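Local coordinates for protein prephenate dehydrogenase (PDB 2G5C) that probably catalyses the NAD(+)-dependent oxidative decarboxylation of prephenate to 3-(4-hydroxyphenyl)pyruvate, a step of L-tyrosine biosynthesis, at residues D177-A189 with W230-A244. Sequence-based numbering, arbitrary orientation.
Sequences DYVFGVVSHLPHA and WRDIFLENKENVMKA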
ATOM      1  N   ASP A 177      10.234  18.419  -6.510  1.00 19.34           N
ATOM      2  CA  ASP A 177       9.524  17.636  -7.512  1.00 19.57           C
ATOM      3  C   ASP A 177      10.199  16.319  -7.852  1.00 20.16           C
ATOM      4  O   ASP A 177       9.544  15.372  -8.285  1.00 20.96           O
ATOM      5  CB  ASP A 177       9.312  18.464  -8.775  1.00 18.69           C
ATOM      6  CG  ASP A 177       8.193  19.475  -8.616  1.00 21.08           C
ATOM      7  OD1 ASP A 177       7.794  19.739  -7.459  1.00 20.50           O
ATOM      8  OD2 ASP A 177       7.721  20.008  -9.640  1.00 22.55           O
ATOM      9  N   TYR A 178      11.509  16.256  -7.669  1.00 20.03           N
ATOM     10  CA  TYR A 178      12.214  15.018  -7.947  1.00 19.39           C
ATOM     11  C   TYR A 178      11.884  14.031  -6.835  1.00 18.74           C
ATOM     12  O   TYR A 178      11.447  12.909  -7.091  1.00 19.06           O
ATOM     13  CB  TYR A 178      13.728  15.241  -7.978  1.00 19.82           C
ATOM     14  CG  TYR A 178      14.498  13.946  -8.123  1.00 20.14           C
ATOM     15  CD1 TYR A 178      14.537  13.269  -9.340  1.00 19.88           C
ATOM     16  CD2 TYR A 178      15.154  13.379  -7.031  1.00 19.37           C
ATOM     17  CE1 TYR A 178      15.209  12.051  -9.463  1.00 22.33           C
ATOM     18  CE2 TYR A 178      15.826  12.168  -7.145  1.00 19.06           C
ATOM     19  CZ  TYR A 178      15.849  11.512  -8.360  1.00 19.59           C
ATOM     20  OH  TYR A 178      16.501  10.309  -8.472  1.00 22.37           O
ATOM     21  N   VAL A 179      12.105  14.463  -5.600  1.00 16.90           N
ATOM     22  CA  VAL A 179      11.856  13.623  -4.441  1.00 18.97           C
ATOM     23  C   VAL A 179      10.425  13.088  -4.386  1.00 17.91           C
ATOM     24  O   VAL A 179      10.205  11.884  -4.277  1.00 16.28           O
ATOM     25  CB  VAL A 179      12.174  14.388  -3.136  1.00 17.42           C
ATOM     26  CG1 VAL A 179      11.798  13.537  -1.918  1.00 20.13           C
ATOM     27  CG2 VAL A 179      13.654  14.728  -3.093  1.00 16.38           C
ATOM     28  N   PHE A 180       9.450  13.982  -4.471  1.00 18.20           N
ATOM     29  CA  PHE A 180       8.066  13.560  -4.410  1.00 19.77           C
ATOM     30  C   PHE A 180       7.607  12.875  -5.680  1.00 18.66           C
ATOM     31  O   PHE A 180       6.603  12.168  -5.686  1.00 19.19           O
ATOM     32  CB  PHE A 180       7.192  14.754  -4.030  1.00 19.28           C
ATOM     33  CG  PHE A 180       7.420  15.197  -2.619  1.00 23.93           C
ATOM     34  CD1 PHE A 180       6.841  14.500  -1.561  1.00 23.23           C
ATOM     35  CD2 PHE A 180       8.318  16.225  -2.333  1.00 23.13           C
ATOM     36  CE1 PHE A 180       7.160  14.808  -0.241  1.00 25.56           C
ATOM     37  CE2 PHE A 180       8.643  16.541  -1.019  1.00 25.56           C
ATOM     38  CZ  PHE A 180       8.064  15.826   0.031  1.00 24.99           C
ATOM     39  N   GLY A 181       8.363  13.067  -6.755  1.00 18.39           N
ATOM     40  CA  GLY A 181       8.027  12.396  -7.990  1.00 16.11           C
ATOM     41  C   GLY A 181       8.277  10.914  -7.763  1.00 17.50           C
ATOM     42  O   GLY A 181       7.530  10.062  -8.250  1.00 18.23           O
ATOM     43  N   VAL A 182       9.321  10.596  -7.002  1.00 16.89           N
ATOM     44  CA  VAL A 182       9.654   9.201  -6.729  1.00 16.33           C
ATOM     45  C   VAL A 182       8.930   8.596  -5.520  1.00 17.31           C
ATOM     46  O   VAL A 182       8.398   7.486  -5.609  1.00 17.26           O
ATOM     47  CB  VAL A 182      11.187   9.013  -6.524  1.00 18.49           C
ATOM     48  CG1 VAL A 182      11.518   7.527  -6.391  1.00 17.40           C
ATOM     49  CG2 VAL A 182      11.956   9.627  -7.698  1.00 16.81           C
ATOM     50  N   VAL A 183       8.899   9.313  -4.397  1.00 15.92           N
ATOM     51  CA  VAL A 183       8.266   8.781  -3.185  1.00 18.24           C
ATOM     52  C   VAL A 183       6.750   8.907  -3.074  1.00 17.99           C
ATOM     53  O   VAL A 183       6.143   8.284  -2.204  1.00 17.86           O
ATOM     54  CB  VAL A 183       8.874   9.413  -1.900  1.00 16.80           C
ATOM     55  CG1 VAL A 183      10.395   9.224  -1.888  1.00 14.33           C
ATOM     56  CG2 VAL A 183       8.505  10.898  -1.814  1.00 17.69           C
ATOM     57  N   SER A 184       6.141   9.699  -3.946  1.00 20.86           N
ATOM     58  CA  SER A 184       4.699   9.897  -3.899  1.00 19.14           C
ATOM     59  C   SER A 184       3.983   9.660  -5.224  1.00 18.76           C
ATOM     60  O   SER A 184       3.039   8.878  -5.298  1.00 18.66           O
ATOM     61  CB  SER A 184       4.388  11.315  -3.407  1.00 21.82           C
ATOM     62  OG  SER A 184       3.011  11.614  -3.573  1.00 21.27           O
ATOM     63  N   HIS A 185       4.425  10.337  -6.273  1.00 17.20           N
ATOM     64  CA  HIS A 185       3.776  10.191  -7.570  1.00 17.50           C
ATOM     65  C   HIS A 185       3.934   8.788  -8.141  1.00 17.25           C
ATOM     66  O   HIS A 185       2.956   8.184  -8.580  1.00 17.14           O
ATOM     67  CB  HIS A 185       4.325  11.242  -8.531  1.00 15.67           C
ATOM     68  CG  HIS A 185       4.292  12.628  -7.961  1.00 19.23           C
ATOM     69  ND1 HIS A 185       4.966  13.688  -8.530  1.00 17.48           N
ATOM     70  CD2 HIS A 185       3.685  13.118  -6.854  1.00 14.08           C
ATOM     71  CE1 HIS A 185       4.776  14.770  -7.795  1.00 18.43           C
ATOM     72  NE2 HIS A 185       4.003  14.451  -6.773  1.00 17.35           N
ATOM     73  N   LEU A 186       5.157   8.268  -8.127  1.00 17.12           N
ATOM     74  CA  LEU A 186       5.418   6.926  -8.648  1.00 15.84           C
ATOM     75  C   LEU A 186       4.532   5.888  -7.958  1.00 17.55           C
ATOM     76  O   LEU A 186       3.894   5.071  -8.623  1.00 16.19           O
ATOM     77  CB  LEU A 186       6.899   6.567  -8.467  1.00 15.84           C
ATOM     78  CG  LEU A 186       7.282   5.097  -8.653  1.00 17.46           C
ATOM     79  CD1 LEU A 186       6.964   4.644 -10.078  1.00 15.00           C
ATOM     80  CD2 LEU A 186       8.768   4.921  -8.330  1.00 15.63           C
ATOM     81  N   PRO A 187       4.488   5.896  -6.612  1.00 17.27           N
ATOM     82  CA  PRO A 187       3.655   4.934  -5.883  1.00 18.98           C
ATOM     83  C   PRO A 187       2.195   5.006  -6.319  1.00 19.60           C
ATOM     84  O   PRO A 187       1.513   3.987  -6.415  1.00 18.46           O
ATOM     85  CB  PRO A 187       3.843   5.353  -4.427  1.00 21.52           C
ATOM     86  CG  PRO A 187       5.248   5.846  -4.410  1.00 18.22           C
ATOM     87  CD  PRO A 187       5.337   6.659  -5.680  1.00 17.91           C
ATOM     88  N   HIS A 188       1.710   6.217  -6.584  1.00 19.73           N
ATOM     89  CA  HIS A 188       0.329   6.369  -7.026  1.00 19.51           C
ATOM     90  C   HIS A 188       0.175   5.845  -8.450  1.00 18.46           C
ATOM     91  O   HIS A 188      -0.770   5.115  -8.748  1.00 20.06           O
ATOM     92  CB  HIS A 188      -0.119   7.839  -6.924  1.00 20.30           C
ATOM     93  CG  HIS A 188      -0.531   8.244  -5.540  1.00 22.43           C
ATOM     94  ND1 HIS A 188       0.374   8.458  -4.523  1.00 23.96           N
ATOM     95  CD2 HIS A 188      -1.760   8.425  -4.994  1.00 23.41           C
ATOM     96  CE1 HIS A 188      -0.276   8.752  -3.409  1.00 22.76           C
ATOM     97  NE2 HIS A 188      -1.572   8.738  -3.668  1.00 24.63           N
ATOM     98  N   ALA A 189       1.111   6.196  -9.327  1.00 17.14           N
ATOM     99  CA  ALA A 189       1.070   5.722 -10.708  1.00 16.11           C
ATOM    100  C   ALA A 189       1.039   4.193 -10.721  1.00 18.02           C
ATOM    101  O   ALA A 189       0.315   3.569 -11.504  1.00 16.08           O
ATOM    102  CB  ALA A 189       2.286   6.223 -11.465  1.00 13.98           C
ATOM    103  N   TRP A 230      -4.575  13.902  -9.843  1.00 25.44           N
ATOM    104  CA  TRP A 230      -3.441  13.126 -10.314  1.00 25.54           C
ATOM    105  C   TRP A 230      -3.149  13.335 -11.796  1.00 26.16           C
ATOM    106  O   TRP A 230      -1.996  13.240 -12.218  1.00 24.65           O
ATOM    107  CB  TRP A 230      -3.630  11.641  -9.957  1.00 23.13           C
ATOM    108  CG  TRP A 230      -3.342  11.440  -8.497  1.00 20.34           C
ATOM    109  CD1 TRP A 230      -4.250  11.313  -7.481  1.00 19.78           C
ATOM    110  CD2 TRP A 230      -2.056  11.531  -7.872  1.00 18.25           C
ATOM    111  NE1 TRP A 230      -3.606  11.334  -6.262  1.00 18.04           N
ATOM    112  CE2 TRP A 230      -2.260  11.468  -6.476  1.00 18.36           C
ATOM    113  CE3 TRP A 230      -0.749  11.668  -8.360  1.00 19.20           C
ATOM    114  CZ2 TRP A 230      -1.205  11.540  -5.559  1.00 18.13           C
ATOM    115  CZ3 TRP A 230       0.299  11.738  -7.450  1.00 19.00           C
ATOM    116  CH2 TRP A 230       0.062  11.675  -6.062  1.00 19.42           C
ATOM    117  N   ARG A 231      -4.175  13.636 -12.589  1.00 27.06           N
ATOM    118  CA  ARG A 231      -3.947  13.907 -14.008  1.00 27.88           C
ATOM    119  C   ARG A 231      -3.117  15.182 -14.090  1.00 27.22           C
ATOM    120  O   ARG A 231      -2.237  15.318 -14.939  1.00 27.80           O
ATOM    121  CB  ARG A 231      -5.254  14.158 -14.758  1.00 30.61           C
ATOM    122  CG  ARG A 231      -5.021  14.678 -16.178  1.00 32.59           C
ATOM    123  CD  ARG A 231      -6.204  15.474 -16.702  1.00 35.19           C
ATOM    124  NE  ARG A 231      -6.354  16.752 -16.017  1.00 36.18           N
ATOM    125  CZ  ARG A 231      -7.403  17.555 -16.162  1.00 39.05           C
ATOM    126  NH1 ARG A 231      -8.396  17.206 -16.970  1.00 38.79           N
ATOM    127  NH2 ARG A 231      -7.460  18.708 -15.506  1.00 38.60           N
ATOM    128  N   ASP A 232      -3.414  16.123 -13.201  1.00 25.88           N
ATOM    129  CA  ASP A 232      -2.698  17.391 -13.184  1.00 26.01           C
ATOM    130  C   ASP A 232      -1.280  17.198 -12.659  1.00 24.42           C
ATOM    131  O   ASP A 232      -0.332  17.745 -13.207  1.00 24.57           O
ATOM    132  CB  ASP A 232      -3.449  18.418 -12.328  1.00 27.77           C
ATOM    133  CG  ASP A 232      -4.844  18.720 -12.864  1.00 29.92           C
ATOM    134  OD1 ASP A 232      -5.035  18.655 -14.095  1.00 30.04           O
ATOM    135  OD2 ASP A 232      -5.748  19.036 -12.062  1.00 30.99           O
ATOM    136  N   ILE A 233      -1.139  16.407 -11.603  1.00 23.29           N
ATOM    137  CA  ILE A 233       0.177  16.155 -11.041  1.00 22.56           C
ATOM    138  C   ILE A 233       1.056  15.453 -12.069  1.00 22.19           C
ATOM    139  O   ILE A 233       2.201  15.838 -12.269  1.00 22.50           O
ATOM    140  CB  ILE A 233       0.078  15.301  -9.757  1.00 21.93           C
ATOM    141  CG1 ILE A 233      -0.606  16.114  -8.655  1.00 23.56           C
ATOM    142  CG2 ILE A 233       1.464  14.846  -9.317  1.00 22.32           C
ATOM    143  CD1 ILE A 233      -0.800  15.357  -7.350  1.00 22.26           C
ATOM    144  N   PHE A 234       0.519  14.429 -12.727  1.00 23.39           N
ATOM    145  CA  PHE A 234       1.289  13.698 -13.728  1.00 25.09           C
ATOM    146  C   PHE A 234       1.694  14.600 -14.890  1.00 25.85           C
ATOM    147  O   PHE A 234       2.740  14.392 -15.506  1.00 26.20           O
ATOM    148  CB  PHE A 234       0.506  12.478 -14.241  1.00 24.07           C
ATOM    149  CG  PHE A 234       0.318  11.393 -13.210  1.00 23.76           C
ATOM    150  CD1 PHE A 234       1.272  11.183 -12.215  1.00 21.74           C
ATOM    151  CD2 PHE A 234      -0.793  10.555 -13.254  1.00 21.99           C
ATOM    152  CE1 PHE A 234       1.123  10.155 -11.280  1.00 20.95           C
ATOM    153  CE2 PHE A 234      -0.952   9.522 -12.323  1.00 19.42           C
ATOM    154  CZ  PHE A 234       0.008   9.323 -11.333  1.00 20.74           C
ATOM    155  N   LEU A 235       0.876  15.607 -15.187  1.00 27.22           N
ATOM    156  CA  LEU A 235       1.200  16.546 -16.259  1.00 29.25           C
ATOM    157  C   LEU A 235       2.244  17.548 -15.772  1.00 29.11           C
ATOM    158  O   LEU A 235       3.269  17.759 -16.418  1.00 29.83           O
ATOM    159  CB  LEU A 235      -0.039  17.330 -16.711  1.00 30.97           C
ATOM    160  CG  LEU A 235       0.284  18.555 -17.590  1.00 34.57           C
ATOM    161  CD1 LEU A 235       0.828  18.101 -18.939  1.00 33.12           C
ATOM    162  CD2 LEU A 235      -0.961  19.408 -17.785  1.00 34.83           C
ATOM    163  N   GLU A 236       1.967  18.163 -14.627  1.00 27.49           N
ATOM    164  CA  GLU A 236       2.851  19.168 -14.046  1.00 29.12           C
ATOM    165  C   GLU A 236       4.256  18.648 -13.729  1.00 26.91           C
ATOM    166  O   GLU A 236       5.234  19.386 -13.851  1.00 25.13           O
ATOM    167  CB  GLU A 236       2.217  19.727 -12.771  1.00 33.47           C
ATOM    168  CG  GLU A 236       2.868  20.991 -12.213  1.00 40.15           C
ATOM    169  CD  GLU A 236       2.544  22.235 -13.027  1.00 44.51           C
ATOM    170  OE1 GLU A 236       1.457  22.273 -13.649  1.00 46.04           O
ATOM    171  OE2 GLU A 236       3.366  23.182 -13.028  1.00 44.52           O
ATOM    172  N   ASN A 237       4.357  17.382 -13.329  1.00 23.20           N
ATOM    173  CA  ASN A 237       5.654  16.798 -12.983  1.00 24.38           C
ATOM    174  C   ASN A 237       6.029  15.687 -13.959  1.00 24.46           C
ATOM    175  O   ASN A 237       6.709  14.729 -13.592  1.00 22.77           O
ATOM    176  CB  ASN A 237       5.601  16.234 -11.558  1.00 22.43           C
ATOM    177  CG  ASN A 237       6.973  16.173 -10.897  1.00 24.32           C
ATOM    178  OD1 ASN A 237       7.169  15.458  -9.910  1.00 25.10           O
ATOM    179  ND2 ASN A 237       7.919  16.939 -11.422  1.00 19.45           N
ATOM    180  N   LYS A 238       5.604  15.836 -15.211  1.00 24.49           N
ATOM    181  CA  LYS A 238       5.848  14.828 -16.238  1.00 25.50           C
ATOM    182  C   LYS A 238       7.256  14.236 -16.312  1.00 26.51           C
ATOM    183  O   LYS A 238       7.416  13.016 -16.306  1.00 22.89           O
ATOM    184  CB  LYS A 238       5.464  15.376 -17.616  1.00 26.00           C
ATOM    185  CG  LYS A 238       5.528  14.334 -18.729  1.00 28.92           C
ATOM    186  CD  LYS A 238       5.159  14.927 -20.087  1.00 32.06           C
ATOM    187  CE  LYS A 238       6.193  15.945 -20.543  1.00 36.24           C
ATOM    188  NZ  LYS A 238       5.827  16.600 -21.834  1.00 38.46           N
ATOM    189  N   GLU A 239       8.274  15.087 -16.395  1.00 27.51           N
ATOM    190  CA  GLU A 239       9.641  14.587 -16.499  1.00 30.04           C
ATOM    191  C   GLU A 239      10.057  13.681 -15.348  1.00 27.69           C
ATOM    192  O   GLU A 239      10.542  12.574 -15.573  1.00 28.57           O
ATOM    193  CB  GLU A 239      10.627  15.750 -16.625  1.00 33.02           C
ATOM    194  CG  GLU A 239      10.395  16.593 -17.862  1.00 40.76           C
ATOM    195  CD  GLU A 239      10.109  15.745 -19.086  1.00 44.06           C
ATOM    196  OE1 GLU A 239      10.934  14.859 -19.403  1.00 46.02           O
ATOM    197  OE2 GLU A 239       9.057  15.964 -19.725  1.00 46.14           O
ATOM    198  N   ASN A 240       9.879  14.152 -14.117  1.00 25.88           N
ATOM    199  CA  ASN A 240      10.243  13.364 -12.947  1.00 24.09           C
ATOM    200  C   ASN A 240       9.415  12.085 -12.826  1.00 23.92           C
ATOM    201  O   ASN A 240       9.947  11.029 -12.496  1.00 22.31           O
ATOM    202  CB  ASN A 240      10.095  14.209 -11.684  1.00 23.00           C
ATOM    203  CG  ASN A 240      11.149  15.290 -11.588  1.00 25.30           C
ATOM    204  OD1 ASN A 240      10.912  16.360 -11.020  1.00 25.06           O
ATOM    205  ND2 ASN A 240      12.329  15.014 -12.139  1.00 21.09           N
ATOM    206  N   VAL A 241       8.117  12.177 -13.090  1.00 22.22           N
ATOM    207  CA  VAL A 241       7.260  11.000 -13.013  1.00 21.24           C
ATOM    208  C   VAL A 241       7.731   9.971 -14.046  1.00 22.81           C
ATOM    209  O   VAL A 241       7.797   8.777 -13.761  1.00 21.04           O
ATOM    210  CB  VAL A 241       5.777  11.377 -13.264  1.00 22.07           C
ATOM    211  CG1 VAL A 241       4.928  10.128 -13.417  1.00 19.96           C
ATOM    212  CG2 VAL A 241       5.257  12.209 -12.093  1.00 22.49           C
HETATM  213  N   MSE A 242       8.072  10.437 -15.243  1.00 22.39           N
HETATM  214  CA  MSE A 242       8.554   9.539 -16.281  1.00 25.33           C
HETATM  215  C   MSE A 242       9.860   8.876 -15.839  1.00 24.07           C
HETATM  216  O   MSE A 242      10.033   7.667 -16.001  1.00 23.89           O
HETATM  217  CB  MSE A 242       8.765  10.303 -17.590  1.00 29.45           C
HETATM  218  CG  MSE A 242       7.466  10.740 -18.258  1.00 33.74           C
HETATM  219 SE   MSE A 242       6.306   9.224 -18.560  1.00 47.37          SE
HETATM  220  CE  MSE A 242       7.529   8.172 -19.642  1.00 40.85           C
ATOM    221  N   LYS A 243      10.773   9.666 -15.278  1.00 25.07           N
ATOM    222  CA  LYS A 243      12.051   9.136 -14.801  1.00 25.28           C
ATOM    223  C   LYS A 243      11.821   8.115 -13.690  1.00 23.59           C
ATOM    224  O   LYS A 243      12.467   7.063 -13.657  1.00 21.57           O
ATOM    225  CB  LYS A 243      12.938  10.256 -14.252  1.00 27.99           C
ATOM    226  CG  LYS A 243      13.487  11.228 -15.291  1.00 31.78           C
ATOM    227  CD  LYS A 243      14.345  12.300 -14.614  1.00 31.82           C
ATOM    228  CE  LYS A 243      14.984  13.239 -15.626  1.00 33.54           C
ATOM    229  NZ  LYS A 243      15.894  14.221 -14.971  1.00 33.12           N
ATOM    230  N   ALA A 244      10.907   8.444 -12.779  1.00 20.40           N
ATOM    231  CA  ALA A 244      10.574   7.573 -11.655  1.00 18.22           C
ATOM    232  C   ALA A 244      10.017   6.237 -12.133  1.00 18.05           C
ATOM    233  O   ALA A 244      10.415   5.180 -11.638  1.00 17.98           O
ATOM    234  CB  ALA A 244       9.575   8.272 -10.734  1.00 18.43           C
TER
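His185 pushes its imidazole among Trp230, Ile233, Phe234 and Val241 as a knob into a hole. Ile233 CG2 sits over the ring centre, 3.5 Å from the centroid, in a CH-pi contact; at the ring edge ND1, as modelled, makes a weak, bent hydrogen bond to Asn237 OD1, the amide nearly perpendicular to the imidazole. That oxygen also lies 2.9 Å from Asp177 O, another acceptor, which leaves the turn of the amide doubtful. Three residues on, His188 lies over the Trp230 six-membered ring in an offset stack, centroids 4.0 Å apart and planes at 17°, while Ile233 CD1 touches the indole's opposite face. On helix 238-244, Ala244 CB packs on Gly181 O and Leu186 CB.

These contacts join helix 173-201 of the dimerization domain to the two helices that meet at Asn237; the nearest side-chain atoms of Ile233 and Ser97, an NAD-binding residue, are about 4 Å apart. Helix 177-189 has a pi-type turn at 181-185 and a kink at Pro187.

With CG beside its backbone N (chi1 -81°), His188 covers the indole while ND1 donates back to Ser184 O at 2.8 Å, fixing the ring's rotation. A leucine here, lacking that N-H and the flat ring, would probably cover Trp230 less closely and be freer to turn. Phe192 meets Trp230 edge-to-face, and Tyr178 OH hydrogen-bonds to Met201 O of the second subunit.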